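Local coordinates for protein succinate-semialdehyde dehydrogenase (Streptococcus pyogenes MGAS1882, PDB 4OGD) that probably catalyses the NADP+-dependent oxidation of succinic semialdehyde to succinate, at residues H53-I58 and E169-A174; R61-Y66 and E80-V85; A89-Y94 and I138-A143. All coordinates share one frame; numbering follows the deposited sequence.

Contact 1: residues H53-I58 and E169-A174; sequences HQVANI and ELVLEA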
loop_
_atom_site.group_PDB
_atom_site.type_symbol
_atom_site.label_atom_id
_atom_site.label_comp_id
_atom_site.label_asym_id
_atom_site.label_seq_id
_atom_site.Cartn_x
_atom_site.Cartn_y
_atom_site.Cartn_z
ATOM N N HIS A 53 -9.959 17.150 19.080
ATOM C CA HIS A 53 -11.283 17.552 19.529
ATOM C C HIS A 53 -11.481 19.067 19.403
ATOM O O HIS A 53 -12.574 19.520 19.068
ATOM C CB HIS A 53 -11.528 17.092 20.966
ATOM C CG HIS A 53 -11.891 15.644 21.088
ATOM N ND1 HIS A 53 -12.928 15.077 20.380
ATOM C CD2 HIS A 53 -11.370 14.653 21.851
ATOM C CE1 HIS A 53 -13.032 13.799 20.701
ATOM N NE2 HIS A 53 -12.098 13.517 21.592
ATOM N N GLN A 54 -10.429 19.850 19.660
ATOM C CA GLN A 54 -10.539 21.307 19.595
ATOM C C GLN A 54 -10.659 21.767 18.146
ATOM O O GLN A 54 -11.332 22.764 17.847
ATOM C CB GLN A 54 -9.360 21.991 20.314
ATOM C CG GLN A 54 -9.466 23.532 20.408
ATOM C CD GLN A 54 -10.715 24.014 21.162
ATOM O OE1 GLN A 54 -11.316 23.274 21.933
ATOM N NE2 GLN A 54 -11.097 25.260 20.932
ATOM N N VAL A 55 -10.027 21.031 17.234
ATOM C CA VAL A 55 -10.211 21.308 15.814
ATOM C C VAL A 55 -11.692 21.189 15.464
ATOM O O VAL A 55 -12.258 22.074 14.821
ATOM C CB VAL A 55 -9.369 20.367 14.919
ATOM C CG1 VAL A 55 -9.811 20.486 13.467
ATOM C CG2 VAL A 55 -7.898 20.696 15.043
ATOM N N ALA A 56 -12.316 20.102 15.913
ATOM C CA ALA A 56 -13.747 19.897 15.703
ATOM C C ALA A 56 -14.559 21.020 16.347
ATOM O O ALA A 56 -15.527 21.519 15.763
ATOM C CB ALA A 56 -14.176 18.538 16.254
ATOM N N ASN A 57 -14.156 21.415 17.551
ATOM C CA ASN A 57 -14.830 22.486 18.289
ATOM C C ASN A 57 -14.810 23.821 17.546
ATOM O O ASN A 57 -15.828 24.521 17.465
ATOM C CB ASN A 57 -14.164 22.636 19.661
ATOM C CG ASN A 57 -14.996 23.441 20.644
ATOM O OD1 ASN A 57 -14.493 24.372 21.271
ATOM N ND2 ASN A 57 -16.260 23.072 20.802
ATOM N N ILE A 58 -13.649 24.178 17.008
ATOM C CA ILE A 58 -13.516 25.422 16.256
ATOM C C ILE A 58 -14.284 25.356 14.938
ATOM O O ILE A 58 -14.872 26.350 14.503
ATOM C CB ILE A 58 -12.044 25.780 16.010
ATOM C CG1 ILE A 58 -11.344 26.038 17.343
ATOM C CG2 ILE A 58 -11.932 27.001 15.096
ATOM C CD1 ILE A 58 -9.824 26.071 17.232
ATOM N N GLU A 169 -4.198 27.108 9.529
ATOM C CA GLU A 169 -4.502 28.102 10.566
ATOM C C GLU A 169 -5.431 27.530 11.635
ATOM O O GLU A 169 -5.266 27.807 12.831
ATOM C CB GLU A 169 -5.108 29.362 9.932
ATOM C CG GLU A 169 -4.083 30.184 9.167
ATOM C CD GLU A 169 -4.698 31.215 8.235
ATOM O OE1 GLU A 169 -5.939 31.262 8.109
ATOM O OE2 GLU A 169 -3.921 31.986 7.636
ATOM N N LEU A 170 -6.411 26.744 11.193
ATOM C CA LEU A 170 -7.344 26.060 12.086
ATOM C C LEU A 170 -6.621 25.154 13.084
ATOM O O LEU A 170 -6.901 25.176 14.289
ATOM C CB LEU A 170 -8.330 25.235 11.254
ATOM C CG LEU A 170 -9.207 24.179 11.936
ATOM C CD1 LEU A 170 -10.187 24.821 12.913
ATOM C CD2 LEU A 170 -9.959 23.338 10.908
ATOM N N VAL A 171 -5.703 24.343 12.574
ATOM C CA VAL A 171 -5.004 23.368 13.402
ATOM C C VAL A 171 -4.093 24.064 14.423
ATOM O O VAL A 171 -4.001 23.641 15.579
ATOM C CB VAL A 171 -4.249 22.346 12.513
ATOM C CG1 VAL A 171 -3.267 21.520 13.320
ATOM C CG2 VAL A 171 -5.256 21.451 11.807
ATOM N N LEU A 172 -3.435 25.138 13.999
ATOM C CA LEU A 172 -2.652 25.960 14.914
ATOM C C LEU A 172 -3.551 26.625 15.961
ATOM O O LEU A 172 -3.209 26.655 17.150
ATOM C CB LEU A 172 -1.867 27.013 14.136
ATOM C CG LEU A 172 -0.764 26.428 13.250
ATOM C CD1 LEU A 172 -0.306 27.470 12.248
ATOM C CD2 LEU A 172 0.405 25.949 14.097
ATOM N N GLU A 173 -4.695 27.142 15.522
ATOM C CA GLU A 173 -5.652 27.760 16.441
ATOM C C GLU A 173 -6.121 26.786 17.519
ATOM O O GLU A 173 -6.360 27.181 18.666
ATOM C CB GLU A 173 -6.861 28.324 15.686
ATOM C CG GLU A 173 -7.769 29.188 16.577
ATOM C CD GLU A 173 -8.982 29.739 15.852
ATOM O OE1 GLU A 173 -9.129 29.481 14.639
ATOM O OE2 GLU A 173 -9.791 30.440 16.509
ATOM N N ALA A 174 -6.237 25.514 17.148
ATOM C CA ALA A 174 -6.679 24.468 18.064
ATOM C C ALA A 174 -5.615 24.083 19.090
ATOM O O ALA A 174 -5.876 23.282 19.995
ATOM C CB ALA A 174 -7.140 23.236 17.287
#
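One face of the E173 carboxylate rests over I58: E173 CD lies 4.0 Å from I58 CD1, while E173 OE1 comes within 3.8 Å of I58 CG2. R61 takes the other oxygen, E173 OE2, in a salt bridge near the edge of the group. CG anti to the backbone N (chi1 -170°) and an extended chain carry the methylenes of E173 past I58 CD1.

Further in, aliphatic side chains carry the contact. I58 and L170 lie alongside, pointing opposite ways, I58 CG2 meeting L170 CD1 at 3.5 Å. I58 CD1 reaches the backbone of A174, 3.6 Å from A174 CA. V55 crosses L170 roughly perpendicularly, touching it through its CG1 branch. Its other branch presses on the small A174 methyl, V55 CG2 to A174 CB being a tight 3.5 Å. At the margin, Q54 lays its CG against A174 O at 3.6 Å.

The two helical segments pass with axes 9.0 Å apart at 117°. No hydrogen bond crosses between them, so the interface relies on the fit of branched methyls, with the carboxylate kept at its outer side.

Contact 2: residues R61-Y66 and E80-V85; sequences RDRDKY and EAQGEV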
loop_
_atom_site.group_PDB
_atom_site.type_symbol
_atom_site.label_atom_id
_atom_site.label_comp_id
_atom_site.label_asym_id
_atom_site.label_seq_id
_atom_site.Cartn_x
_atom_site.Cartn_y
_atom_site.Cartn_z
ATOM N N ARG A 61 -17.813 26.077 15.925
ATOM C CA ARG A 61 -17.949 27.493 16.259
ATOM C C ARG A 61 -17.956 28.385 15.015
ATOM O O ARG A 61 -18.750 29.334 14.899
ATOM C CB ARG A 61 -16.796 27.913 17.182
ATOM C CG ARG A 61 -16.950 29.316 17.775
ATOM C CD ARG A 61 -15.654 29.751 18.425
ATOM N NE ARG A 61 -14.658 30.078 17.408
ATOM C CZ ARG A 61 -13.346 30.095 17.615
ATOM N NH1 ARG A 61 -12.859 29.777 18.811
ATOM N NH2 ARG A 61 -12.521 30.410 16.619
ATOM N N ASP A 62 -17.064 28.075 14.084
ATOM C CA ASP A 62 -16.854 28.924 12.920
ATOM C C ASP A 62 -17.321 28.259 11.630
ATOM O O ASP A 62 -16.760 28.520 10.563
ATOM C CB ASP A 62 -15.367 29.283 12.789
ATOM C CG ASP A 62 -14.879 30.187 13.902
ATOM O OD1 ASP A 62 -15.724 30.767 14.610
ATOM O OD2 ASP A 62 -13.649 30.331 14.057
ATOM N N ARG A 63 -18.346 27.420 11.725
ATOM C CA ARG A 63 -18.756 26.609 10.579
ATOM C C ARG A 63 -19.037 27.426 9.333
ATOM O O ARG A 63 -18.569 27.096 8.243
ATOM C CB ARG A 63 -19.975 25.756 10.891
ATOM C CG ARG A 63 -20.401 24.970 9.664
ATOM C CD ARG A 63 -21.594 24.120 9.905
ATOM N NE ARG A 63 -22.762 24.942 10.173
ATOM C CZ ARG A 63 -23.963 24.450 10.437
ATOM N NH1 ARG A 63 -24.149 23.140 10.453
ATOM N NH2 ARG A 63 -24.977 25.268 10.678
ATOM N N ASP A 64 -19.800 28.500 9.491
ATOM C CA ASP A 64 -20.159 29.289 8.327
ATOM C C ASP A 64 -18.949 29.988 7.698
ATOM O O ASP A 64 -18.906 30.174 6.477
ATOM C CB ASP A 64 -21.297 30.261 8.657
ATOM C CG ASP A 64 -22.611 29.545 8.951
ATOM O OD1 ASP A 64 -22.708 28.307 8.755
ATOM O OD2 ASP A 64 -23.564 30.235 9.374
ATOM N N LYS A 65 -17.964 30.351 8.521
ATOM C CA LYS A 65 -16.714 30.914 8.009
ATOM C C LYS A 65 -16.010 29.914 7.094
ATOM O O LYS A 65 -15.604 30.252 5.990
ATOM C CB LYS A 65 -15.775 31.325 9.156
ATOM C CG LYS A 65 -14.315 31.539 8.726
ATOM C CD LYS A 65 -13.359 31.694 9.921
ATOM C CE LYS A 65 -11.900 31.589 9.497
ATOM N NZ LYS A 65 -10.976 31.903 10.631
ATOM N N TYR A 66 -15.874 28.677 7.557
ATOM C CA TYR A 66 -15.179 27.666 6.760
ATOM C C TYR A 66 -15.995 27.252 5.539
ATOM O O TYR A 66 -15.444 27.017 4.461
ATOM C CB TYR A 66 -14.813 26.469 7.632
ATOM C CG TYR A 66 -13.702 26.814 8.592
ATOM C CD1 TYR A 66 -12.392 26.909 8.151
ATOM C CD2 TYR A 66 -13.970 27.070 9.930
ATOM C CE1 TYR A 66 -11.366 27.240 9.020
ATOM C CE2 TYR A 66 -12.959 27.408 10.807
ATOM C CZ TYR A 66 -11.659 27.488 10.348
ATOM O OH TYR A 66 -10.647 27.822 11.214
ATOM N N GLU A 80 -23.991 22.858 0.968
ATOM C CA GLU A 80 -23.153 21.667 0.823
ATOM C C GLU A 80 -21.855 21.839 1.595
ATOM O O GLU A 80 -21.357 20.890 2.212
ATOM C CB GLU A 80 -22.832 21.391 -0.649
ATOM C CG GLU A 80 -23.966 20.756 -1.441
ATOM C CD GLU A 80 -23.572 20.442 -2.875
ATOM O OE1 GLU A 80 -22.373 20.569 -3.203
ATOM O OE2 GLU A 80 -24.463 20.072 -3.670
ATOM N N ALA A 81 -21.301 23.044 1.549
ATOM C CA ALA A 81 -20.071 23.332 2.280
ATOM C C ALA A 81 -20.285 23.243 3.790
ATOM O O ALA A 81 -19.393 22.813 4.518
ATOM C CB ALA A 81 -19.519 24.693 1.889
ATOM N N GLN A 82 -21.453 23.675 4.266
ATOM C CA GLN A 82 -21.782 23.527 5.680
ATOM C C GLN A 82 -21.804 22.050 6.057
ATOM O O GLN A 82 -21.279 21.659 7.099
ATOM C CB GLN A 82 -23.142 24.145 5.988
ATOM C CG GLN A 82 -23.159 25.656 5.987
ATOM C CD GLN A 82 -24.555 26.183 6.195
ATOM O OE1 GLN A 82 -25.490 25.753 5.522
ATOM N NE2 GLN A 82 -24.714 27.095 7.149
ATOM N N GLY A 83 -22.420 21.230 5.209
ATOM C CA GLY A 83 -22.444 19.799 5.442
ATOM C C GLY A 83 -21.044 19.216 5.447
ATOM O O GLY A 83 -20.747 18.311 6.230
ATOM N N GLU A 84 -20.177 19.725 4.574
ATOM C CA GLU A 84 -18.800 19.232 4.544
ATOM C C GLU A 84 -18.093 19.539 5.861
ATOM O O GLU A 84 -17.369 18.696 6.400
ATOM C CB GLU A 84 -18.012 19.813 3.370
ATOM C CG GLU A 84 -16.582 19.271 3.283
ATOM C CD GLU A 84 -15.879 19.630 1.991
ATOM O OE1 GLU A 84 -16.549 20.071 1.028
ATOM O OE2 GLU A 84 -14.642 19.466 1.938
ATOM N N VAL A 85 -18.296 20.746 6.380
ATOM C CA VAL A 85 -17.758 21.074 7.699
ATOM C C VAL A 85 -18.280 20.105 8.746
ATOM O O VAL A 85 -17.505 19.588 9.554
ATOM C CB VAL A 85 -18.102 22.502 8.136
ATOM C CG1 VAL A 85 -17.659 22.718 9.583
ATOM C CG2 VAL A 85 -17.433 23.502 7.219
#
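R63 lays the aliphatic part of its chain over V85 and holds its guanidinium beside Q82. Its CG lies 3.5 Å from V85 CG1, with that CG anti to the backbone N (chi1 178°), and a bend at chi3 then swings the head group around. The CD atom passes 3.7 Å from the backbone oxygen Q82 O, and the amide end of Q82 lies over one face of the guanidinium, Q82 CD sitting 4.3 Å above the R63 plane and offset toward its rim. The two flat groups are turned 51° against each other, so this is no flat stack. The main polar partner of R63 is D86, one residue past the second segment, which forms a salt bridge with NH1.

Q82 spends its amide N-H on D64. The bond from Q82 NE2 to D64 OD1 is short at 2.8 Å and nearly straight at 167°; the acceptor stays in the amide plane, but the donor approaches from above the carboxylate plane. On the buried side V85 turns its other methyl to Y66, CG2 to CB at 4.0 Å, and L59 and M70 close in around V85.

The arrangement is that of two consecutive helices, 63-74 and 78-103, joined by a short connection and packed obliquely against each other, a polar bond at their outer side and valine packing inside, within the N-terminal helical region of an aldehyde dehydrogenase.

Contact 3: residues A89-Y94 and I138-A143; sequences ADIADY and IMRVFA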
loop_
_atom_site.group_PDB
_atom_site.type_symbol
_atom_site.label_atom_id
_atom_site.label_comp_id
_atom_site.label_asym_id
_atom_site.label_seq_id
_atom_site.Cartn_x
_atom_site.Cartn_y
_atom_site.Cartn_z
ATOM N N ALA A 89 -16.057 17.736 11.273
ATOM C CA ALA A 89 -16.194 17.752 12.722
ATOM C C ALA A 89 -16.276 16.319 13.227
ATOM O O ALA A 89 -15.541 15.929 14.135
ATOM C CB ALA A 89 -17.437 18.551 13.132
ATOM N N ASP A 90 -17.139 15.520 12.609
ATOM C CA ASP A 90 -17.326 14.130 13.033
ATOM C C ASP A 90 -16.091 13.247 12.840
ATOM O O ASP A 90 -15.806 12.382 13.672
ATOM C CB ASP A 90 -18.546 13.516 12.342
ATOM C CG ASP A 90 -19.850 14.144 12.803
ATOM O OD1 ASP A 90 -19.865 14.787 13.882
ATOM O OD2 ASP A 90 -20.866 13.978 12.094
ATOM N N ILE A 91 -15.364 13.463 11.749
ATOM C CA ILE A 91 -14.148 12.687 11.499
ATOM C C ILE A 91 -13.072 12.966 12.556
ATOM O O ILE A 91 -12.445 12.038 13.071
ATOM C CB ILE A 91 -13.601 12.942 10.077
ATOM C CG1 ILE A 91 -14.578 12.402 9.036
ATOM C CG2 ILE A 91 -12.242 12.289 9.909
ATOM C CD1 ILE A 91 -14.253 12.824 7.600
ATOM N N ALA A 92 -12.870 14.239 12.883
ATOM C CA ALA A 92 -11.909 14.650 13.908
ATOM C C ALA A 92 -12.281 14.047 15.259
ATOM O O ALA A 92 -11.442 13.436 15.932
ATOM C CB ALA A 92 -11.867 16.171 14.000
ATOM N N ASP A 93 -13.547 14.192 15.649
ATOM C CA ASP A 93 -13.984 13.624 16.926
ATOM C C ASP A 93 -13.840 12.103 16.927
ATOM O O ASP A 93 -13.429 11.518 17.928
ATOM C CB ASP A 93 -15.428 14.021 17.249
ATOM C CG ASP A 93 -15.550 15.423 17.826
ATOM O OD1 ASP A 93 -14.597 15.920 18.482
ATOM O OD2 ASP A 93 -16.624 16.029 17.621
ATOM N N TYR A 94 -14.166 11.465 15.798
ATOM C CA TYR A 94 -14.039 10.015 15.668
ATOM C C TYR A 94 -12.623 9.530 15.976
ATOM O O TYR A 94 -12.430 8.668 16.824
ATOM C CB TYR A 94 -14.453 9.591 14.257
ATOM C CG TYR A 94 -14.297 8.115 13.917
ATOM C CD1 TYR A 94 -13.220 7.672 13.162
ATOM C CD2 TYR A 94 -15.254 7.181 14.309
ATOM C CE1 TYR A 94 -13.082 6.338 12.828
ATOM C CE2 TYR A 94 -15.127 5.843 13.978
ATOM C CZ TYR A 94 -14.040 5.428 13.233
ATOM O OH TYR A 94 -13.927 4.100 12.907
ATOM N N ILE A 138 -8.885 16.672 3.200
ATOM C CA ILE A 138 -7.772 16.848 4.138
ATOM C C ILE A 138 -8.044 16.090 5.430
ATOM O O ILE A 138 -7.192 15.344 5.921
ATOM C CB ILE A 138 -7.516 18.324 4.507
ATOM C CG1 ILE A 138 -7.244 19.171 3.263
ATOM C CG2 ILE A 138 -6.324 18.420 5.453
ATOM C CD1 ILE A 138 -7.182 20.676 3.575
ATOM N N MET A 139 -9.236 16.273 5.983
ATOM C CA MET A 139 -9.535 15.723 7.300
ATOM C C MET A 139 -9.441 14.198 7.308
ATOM O O MET A 139 -9.010 13.602 8.303
ATOM C CB MET A 139 -10.914 16.191 7.797
ATOM C CG MET A 139 -11.168 15.849 9.273
ATOM S SD MET A 139 -10.028 16.705 10.373
ATOM C CE MET A 139 -10.922 18.247 10.539
ATOM N N ARG A 140 -9.807 13.571 6.191
ATOM C CA ARG A 140 -9.759 12.110 6.089
ATOM C C ARG A 140 -8.373 11.565 6.376
ATOM O O ARG A 140 -8.239 10.460 6.898
ATOM C CB ARG A 140 -10.224 11.622 4.707
ATOM C CG ARG A 140 -11.733 11.685 4.510
ATOM C CD ARG A 140 -12.272 10.692 3.474
ATOM N NE ARG A 140 -11.400 10.481 2.328
ATOM C CZ ARG A 140 -11.827 10.211 1.093
ATOM N NH1 ARG A 140 -13.125 10.136 0.821
ATOM N NH2 ARG A 140 -10.948 10.037 0.119
ATOM N N VAL A 141 -7.345 12.331 6.026
ATOM C CA VAL A 141 -5.977 11.876 6.251
ATOM C C VAL A 141 -5.271 12.592 7.391
ATOM O O VAL A 141 -4.436 11.986 8.062
ATOM C CB VAL A 141 -5.116 11.925 4.965
ATOM C CG1 VAL A 141 -5.662 10.954 3.951
ATOM C CG2 VAL A 141 -5.077 13.323 4.381
ATOM N N PHE A 142 -5.601 13.864 7.636
ATOM C CA PHE A 142 -4.985 14.553 8.762
ATOM C C PHE A 142 -5.370 13.917 10.102
ATOM O O PHE A 142 -4.504 13.697 10.953
ATOM C CB PHE A 142 -5.331 16.047 8.771
ATOM C CG PHE A 142 -4.912 16.737 10.033
ATOM C CD1 PHE A 142 -3.568 16.965 10.294
ATOM C CD2 PHE A 142 -5.855 17.122 10.976
ATOM C CE1 PHE A 142 -3.165 17.583 11.475
ATOM C CE2 PHE A 142 -5.456 17.732 12.163
ATOM C CZ PHE A 142 -4.121 17.964 12.404
ATOM N N ALA A 143 -6.659 13.644 10.302
ATOM C CA ALA A 143 -7.114 13.139 11.603
ATOM C C ALA A 143 -6.379 11.862 12.045
ATOM O O ALA A 143 -5.812 11.831 13.142
ATOM C CB ALA A 143 -8.642 12.950 11.638
#
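I91 comes first along 89-94 and meets three residues of 138-143. Its CG2 branch packs on M139 CG at 3.8 Å, the I91 and M139 chains running antiparallel to one another, and also touches the A143 methyl, I91 CG2 to A143 CB being 4.0 Å. The CD1 branch takes another course: CG1 is anti to the carbonyl carbon (chi1 -66°), which leads the terminal methyl toward R140 CG, 4.1 Å from I91 CD1. Only the aliphatic root of R140 is used here, since its guanidinium pairs with E437 and lies against F426 in a cation-pi contact.

A92, next in sequence, offers a small methyl. The M139 chain, bent at chi2 and chi3, brings its thioether alongside, SD sitting 4.1 Å from A92 CB. A92 CA also faces A143, 4.3 Å from A143 CB, where the backbones draw closest. V55 and L59 of helix 45-61 and F167 of helix 161-173 pack around M139 as well.

The segments run almost parallel, 10° apart with axes 9.3 Å from each other. Helix 136-148 is the crossover helix between parallel strands 124-128 and 152-155, so helix 78-103 here packs against a beta-alpha-beta unit of the Rossmann-type fold.

Contacts 1 and 3 each use a crossover helix of the Rossmann-type sheet, 161-173 and 136-148 respectively; contact 2 uses neither. Contacts 1 and 2, with centres about 13 Å apart, are tied together by the R61-E173 salt bridge, 2.7 Å from NH2 to OE2, and by Y66, whose OH packs 3.5 Å from L170 CB. Contacts 1 and 3 have centres about 11 Å apart and touch at several points, among them H53 ND1, which probably hydrogen-bonds D93 OD1 at 2.7 Å, and V171 CG2, 3.7 Å from F142 CZ. Contacts 2 and 3, about 14 Å apart, share helix 78-103, which thus joins helix 63-74 to helix 136-148. Helix 45-61 meets helix 161-173 in contact 1, and its V55 also packs on M139 of contact 3.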